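Local coordinates for protein ribonucleoside triphosphate reductase (Lactobacillus leichmannii, PDB 1L1L) that reduces ribonucleoside triphosphates to the corresponding 2'-deoxyribonucleotides using adenosylcobalamin (coenzyme B12), as an allosterically regulated monomer, at residues A623-Q635 / I651-L665. Numbering follows the deposited sequence.
Sequences AGTVSIAEQFATQ and ITFQDSEGDQVESLL
Ile651 begins the run against helix 628-635: its CD1 sits over the centre of the Phe632 ring, 3.7 Å from the centroid. The approach is 9° off the normal, a CH-pi contact. Strand 651-653 and helix 661-665 belong to a beta-alpha-beta crossover to the adjacent parallel strand 674-679, probably part of the ten-stranded alpha-beta barrel. The strand runs antiparallel to helix 628-635, whereas helix 661-665 follows that helix with a crossing angle of -22°.

At Thr652 the amide of Gln631 takes both backbone polar groups. Gln631 CG stands anti to its own carbonyl carbon (chi1 -68°), and the extended chain beyond it carries the amide to the strand. Thr652 N donates to Gln631 OE1 (3.1 Å). Gln631 NE2 donates to Thr652 O (2.7 Å), lying in that carbonyl's plane. NE2 also donates to Val626 O, so three bonds fix the rotation of the amide, which bridges the strand edge and the loop before the helix. Phe653 CB lies alongside Ile628 CD1.

Glu657 divides its carboxylate between the segments. OE2 accepts from Ile628 N (3.0 Å), approached from above the carboxylate plane, while OE1 takes Gln654 N through its anti lone pair. A carboxylate at the first turn of a helix should interact favourably with the helix dipole, and Ser627 adds the N-cap bond there by accepting from Glu630 N. Further on, Gln660 OE1 accepts a hydrogen bond from a water that in turn accepts from Ala629 N.

Val661 CG2 reaches Ile628 CD1. Leu664 makes two contacts: its CD1 branch packs on Ile628 CG2 (3.6 Å), and its CB lies over the Phe632 face opposite Ile651 CD1, offset toward the rim. The ring is thus sandwiched between two aliphatic groups, and Leu665 CD2 meets its edge, 4.1 Å from Phe632 CZ.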
loop_
_atom_site.group_PDB
_atom_site.type_symbol
_atom_site.label_atom_id
_atom_site.label_comp_id
_atom_site.label_asym_id
_atom_site.label_seq_id
_atom_site.Cartn_x
_atom_site.Cartn_y
_atom_site.Cartn_z
ATOM N N ALA A 623 -19.225 -10.476 7.178
ATOM C CA ALA A 623 -19.180 -9.042 6.894
ATOM C C ALA A 623 -20.534 -8.427 6.565
ATOM O O ALA A 623 -20.827 -7.300 6.970
ATOM C CB ALA A 623 -18.193 -8.764 5.759
ATOM N N GLY A 624 -21.361 -9.165 5.838
ATOM C CA GLY A 624 -22.666 -8.646 5.478
ATOM C C GLY A 624 -23.641 -8.529 6.634
ATOM O O GLY A 624 -24.609 -7.767 6.552
ATOM N N THR A 625 -23.394 -9.260 7.719
ATOM C CA THR A 625 -24.303 -9.228 8.858
ATOM C C THR A 625 -23.840 -8.374 10.027
ATOM O O THR A 625 -24.628 -8.108 10.937
ATOM C CB THR A 625 -24.599 -10.652 9.392
ATOM O OG1 THR A 625 -23.435 -11.185 10.038
ATOM C CG2 THR A 625 -25.012 -11.568 8.254
ATOM N N VAL A 626 -22.581 -7.939 10.015
ATOM C CA VAL A 626 -22.063 -7.114 11.111
ATOM C C VAL A 626 -22.572 -5.678 11.022
ATOM O O VAL A 626 -22.366 -4.990 10.019
ATOM C CB VAL A 626 -20.526 -7.097 11.122
ATOM C CG1 VAL A 626 -20.023 -6.261 12.285
ATOM C CG2 VAL A 626 -20.001 -8.513 11.233
ATOM N N SER A 627 -23.231 -5.218 12.078
ATOM C CA SER A 627 -23.778 -3.869 12.081
ATOM C C SER A 627 -22.704 -2.798 11.929
ATOM O O SER A 627 -21.557 -2.983 12.327
ATOM C CB SER A 627 -24.559 -3.615 13.369
ATOM O OG SER A 627 -23.671 -3.385 14.446
ATOM N N ILE A 628 -23.086 -1.661 11.358
ATOM C CA ILE A 628 -22.133 -0.576 11.181
ATOM C C ILE A 628 -21.643 -0.122 12.562
ATOM O O ILE A 628 -20.465 0.162 12.750
ATOM C CB ILE A 628 -22.775 0.604 10.403
ATOM C CG1 ILE A 628 -21.733 1.699 10.160
ATOM C CG2 ILE A 628 -23.995 1.134 11.147
ATOM C CD1 ILE A 628 -22.258 2.872 9.341
ATOM N N ALA A 629 -22.544 -0.090 13.539
ATOM C CA ALA A 629 -22.167 0.324 14.889
ATOM C C ALA A 629 -21.068 -0.566 15.461
ATOM O O ALA A 629 -20.128 -0.082 16.101
ATOM C CB ALA A 629 -23.384 0.299 15.811
ATOM N N GLU A 630 -21.179 -1.870 15.234
ATOM C CA GLU A 630 -20.168 -2.789 15.752
ATOM C C GLU A 630 -18.826 -2.658 15.043
ATOM O O GLU A 630 -17.779 -2.852 15.652
ATOM C CB GLU A 630 -20.644 -4.242 15.660
ATOM C CG GLU A 630 -19.723 -5.176 16.425
ATOM C CD GLU A 630 -20.141 -6.626 16.340
ATOM O OE1 GLU A 630 -21.353 -6.886 16.157
ATOM O OE2 GLU A 630 -19.256 -7.501 16.475
ATOM N N GLN A 631 -18.845 -2.350 13.750
ATOM C CA GLN A 631 -17.598 -2.191 13.017
ATOM C C GLN A 631 -16.835 -0.978 13.553
ATOM O O GLN A 631 -15.623 -1.034 13.725
ATOM C CB GLN A 631 -17.878 -2.044 11.514
ATOM C CG GLN A 631 -18.416 -3.318 10.885
ATOM C CD GLN A 631 -18.635 -3.209 9.386
ATOM O OE1 GLN A 631 -17.695 -2.991 8.619
ATOM N NE2 GLN A 631 -19.878 -3.373 8.960
ATOM N N PHE A 632 -17.543 0.124 13.806
ATOM C CA PHE A 632 -16.903 1.317 14.366
ATOM C C PHE A 632 -16.262 0.966 15.715
ATOM O O PHE A 632 -15.087 1.274 15.961
ATOM C CB PHE A 632 -17.940 2.429 14.570
ATOM C CG PHE A 632 -18.018 3.405 13.434
ATOM C CD1 PHE A 632 -17.210 4.541 13.420
ATOM C CD2 PHE A 632 -18.914 3.207 12.392
ATOM C CE1 PHE A 632 -17.304 5.476 12.379
ATOM C CE2 PHE A 632 -19.015 4.135 11.351
ATOM C CZ PHE A 632 -18.211 5.269 11.347
ATOM N N ALA A 633 -17.036 0.311 16.586
ATOM C CA ALA A 633 -16.535 -0.076 17.906
ATOM C C ALA A 633 -15.301 -0.962 17.810
ATOM O O ALA A 633 -14.364 -0.816 18.594
ATOM C CB ALA A 633 -17.621 -0.801 18.702
ATOM N N THR A 634 -15.292 -1.873 16.841
ATOM C CA THR A 634 -14.150 -2.768 16.684
ATOM C C THR A 634 -12.897 -1.996 16.270
ATOM O O THR A 634 -11.816 -2.226 16.810
ATOM C CB THR A 634 -14.458 -3.865 15.651
ATOM O OG1 THR A 634 -15.627 -4.581 16.062
ATOM C CG2 THR A 634 -13.299 -4.820 15.526
ATOM N N GLN A 635 -13.036 -1.080 15.308
ATOM C CA GLN A 635 -11.898 -0.280 14.886
ATOM C C GLN A 635 -11.417 0.562 16.069
ATOM O O GLN A 635 -10.219 0.696 16.299
ATOM C CB GLN A 635 -12.283 0.640 13.714
ATOM C CG GLN A 635 -11.278 1.762 13.436
ATOM C CD GLN A 635 -11.719 2.690 12.298
ATOM O OE1 GLN A 635 -12.884 3.074 12.214
ATOM N NE2 GLN A 635 -10.783 3.063 11.435
ATOM N N ILE A 651 -15.293 0.189 6.606
ATOM C CA ILE A 651 -16.545 -0.088 7.287
ATOM C C ILE A 651 -17.631 -0.124 6.209
ATOM O O ILE A 651 -17.859 0.867 5.507
ATOM C CB ILE A 651 -16.865 0.995 8.329
ATOM C CG1 ILE A 651 -15.787 0.989 9.423
ATOM C CG2 ILE A 651 -18.241 0.748 8.927
ATOM C CD1 ILE A 651 -15.926 2.092 10.445
ATOM N N THR A 652 -18.270 -1.282 6.065
ATOM C CA THR A 652 -19.324 -1.481 5.080
ATOM C C THR A 652 -20.684 -1.484 5.775
ATOM O O THR A 652 -20.839 -2.027 6.874
ATOM C CB THR A 652 -19.140 -2.818 4.329
ATOM O OG1 THR A 652 -19.057 -3.888 5.277
ATOM C CG2 THR A 652 -17.868 -2.792 3.493
ATOM N N PHE A 653 -21.671 -0.878 5.126
ATOM C CA PHE A 653 -23.001 -0.787 5.699
ATOM C C PHE A 653 -24.075 -1.002 4.640
ATOM O O PHE A 653 -23.828 -0.810 3.451
ATOM C CB PHE A 653 -23.176 0.594 6.352
ATOM C CG PHE A 653 -22.947 1.749 5.406
ATOM C CD1 PHE A 653 -24.020 2.363 4.758
ATOM C CD2 PHE A 653 -21.657 2.203 5.143
ATOM C CE1 PHE A 653 -23.809 3.411 3.864
ATOM C CE2 PHE A 653 -21.430 3.246 4.253
ATOM C CZ PHE A 653 -22.508 3.855 3.609
ATOM N N GLN A 654 -25.260 -1.416 5.081
ATOM C CA GLN A 654 -26.388 -1.629 4.182
ATOM C C GLN A 654 -27.046 -0.259 4.011
ATOM O O GLN A 654 -26.858 0.627 4.840
ATOM C CB GLN A 654 -27.407 -2.592 4.802
ATOM C CG GLN A 654 -26.829 -3.860 5.422
ATOM C CD GLN A 654 -26.143 -4.767 4.414
ATOM O OE1 GLN A 654 -26.687 -5.054 3.346
ATOM N NE2 GLN A 654 -24.943 -5.234 4.757
ATOM N N ASP A 655 -27.818 -0.075 2.948
ATOM C CA ASP A 655 -28.473 1.213 2.752
ATOM C C ASP A 655 -29.400 1.528 3.924
ATOM O O ASP A 655 -29.621 2.692 4.253
ATOM C CB ASP A 655 -29.264 1.222 1.444
ATOM C CG ASP A 655 -29.735 -0.155 1.044
ATOM O OD1 ASP A 655 -30.345 -0.853 1.891
ATOM O OD2 ASP A 655 -29.495 -0.535 -0.125
ATOM N N SER A 656 -29.932 0.485 4.553
ATOM C CA SER A 656 -30.827 0.656 5.691
ATOM C C SER A 656 -30.057 1.141 6.921
ATOM O O SER A 656 -30.646 1.381 7.976
ATOM C CB SER A 656 -31.532 -0.663 6.009
ATOM O OG SER A 656 -30.601 -1.653 6.414
ATOM N N GLU A 657 -28.740 1.272 6.785
ATOM C CA GLU A 657 -27.897 1.744 7.882
ATOM C C GLU A 657 -27.321 3.123 7.583
ATOM O O GLU A 657 -26.710 3.753 8.450
ATOM C CB GLU A 657 -26.739 0.771 8.134
ATOM C CG GLU A 657 -27.154 -0.575 8.686
ATOM C CD GLU A 657 -25.968 -1.498 8.910
ATOM O OE1 GLU A 657 -25.263 -1.793 7.925
ATOM O OE2 GLU A 657 -25.747 -1.923 10.069
ATOM N N GLY A 658 -27.512 3.584 6.351
ATOM C CA GLY A 658 -26.988 4.881 5.954
ATOM C C GLY A 658 -27.386 6.013 6.884
ATOM O O GLY A 658 -26.697 7.030 6.979
ATOM N N ASP A 659 -28.507 5.827 7.571
ATOM C CA ASP A 659 -29.028 6.820 8.501
ATOM C C ASP A 659 -28.165 6.910 9.741
ATOM O O ASP A 659 -28.362 7.793 10.572
ATOM C CB ASP A 659 -30.451 6.447 8.919
ATOM C CG ASP A 659 -31.392 6.361 7.743
ATOM O OD1 ASP A 659 -31.756 7.426 7.193
ATOM O OD2 ASP A 659 -31.757 5.225 7.358
ATOM N N GLN A 660 -27.202 5.999 9.863
ATOM C CA GLN A 660 -26.332 5.973 11.026
ATOM C C GLN A 660 -24.921 6.488 10.786
ATOM O O GLN A 660 -24.186 6.717 11.736
ATOM C CB GLN A 660 -26.238 4.551 11.572
ATOM C CG GLN A 660 -27.537 3.967 12.072
ATOM C CD GLN A 660 -27.358 2.530 12.512
ATOM O OE1 GLN A 660 -26.504 2.229 13.341
ATOM N NE2 GLN A 660 -28.160 1.633 11.953
ATOM N N VAL A 661 -24.546 6.668 9.524
ATOM C CA VAL A 661 -23.204 7.134 9.183
ATOM C C VAL A 661 -22.783 8.447 9.847
ATOM O O VAL A 661 -21.715 8.518 10.461
ATOM C CB VAL A 661 -23.039 7.274 7.642
ATOM C CG1 VAL A 661 -21.643 7.792 7.303
ATOM C CG2 VAL A 661 -23.286 5.926 6.973
ATOM N N GLU A 662 -23.608 9.484 9.728
ATOM C CA GLU A 662 -23.264 10.773 10.320
ATOM C C GLU A 662 -23.167 10.656 11.837
ATOM O O GLU A 662 -22.267 11.220 12.449
ATOM C CB GLU A 662 -24.310 11.844 9.969
ATOM C CG GLU A 662 -23.767 13.269 10.130
ATOM C CD GLU A 662 -24.811 14.274 10.567
ATOM O OE1 GLU A 662 -25.860 14.394 9.892
ATOM O OE2 GLU A 662 -24.574 14.957 11.589
ATOM N N SER A 663 -24.098 9.908 12.422
ATOM C CA SER A 663 -24.164 9.701 13.870
ATOM C C SER A 663 -22.916 9.025 14.431
ATOM O O SER A 663 -22.365 9.449 15.450
ATOM C CB SER A 663 -25.376 8.831 14.229
ATOM O OG SER A 663 -26.560 9.291 13.606
ATOM N N LEU A 664 -22.483 7.957 13.770
ATOM C CA LEU A 664 -21.311 7.234 14.229
ATOM C C LEU A 664 -20.031 8.030 14.022
ATOM O O LEU A 664 -19.127 7.974 14.851
ATOM C CB LEU A 664 -21.235 5.864 13.543
ATOM C CG LEU A 664 -22.312 4.917 14.096
ATOM C CD1 LEU A 664 -22.565 3.761 13.132
ATOM C CD2 LEU A 664 -21.877 4.417 15.471
ATOM N N LEU A 665 -19.938 8.770 12.921
ATOM C CA LEU A 665 -18.749 9.580 12.695
ATOM C C LEU A 665 -18.631 10.594 13.840
ATOM O O LEU A 665 -17.540 10.841 14.371
ATOM C CB LEU A 665 -18.837 10.313 11.346
ATOM C CG LEU A 665 -18.635 9.417 10.116
ATOM C CD1 LEU A 665 -19.069 10.136 8.836
ATOM C CD2 LEU A 665 -17.161 8.997 10.054
HETATM O O HOH W 1 -21.833 -4.597 6.259
HETATM O O HOH W 2 -23.991 -3.971 7.908
HETATM O O HOH W 3 -25.679 -0.341 13.952
#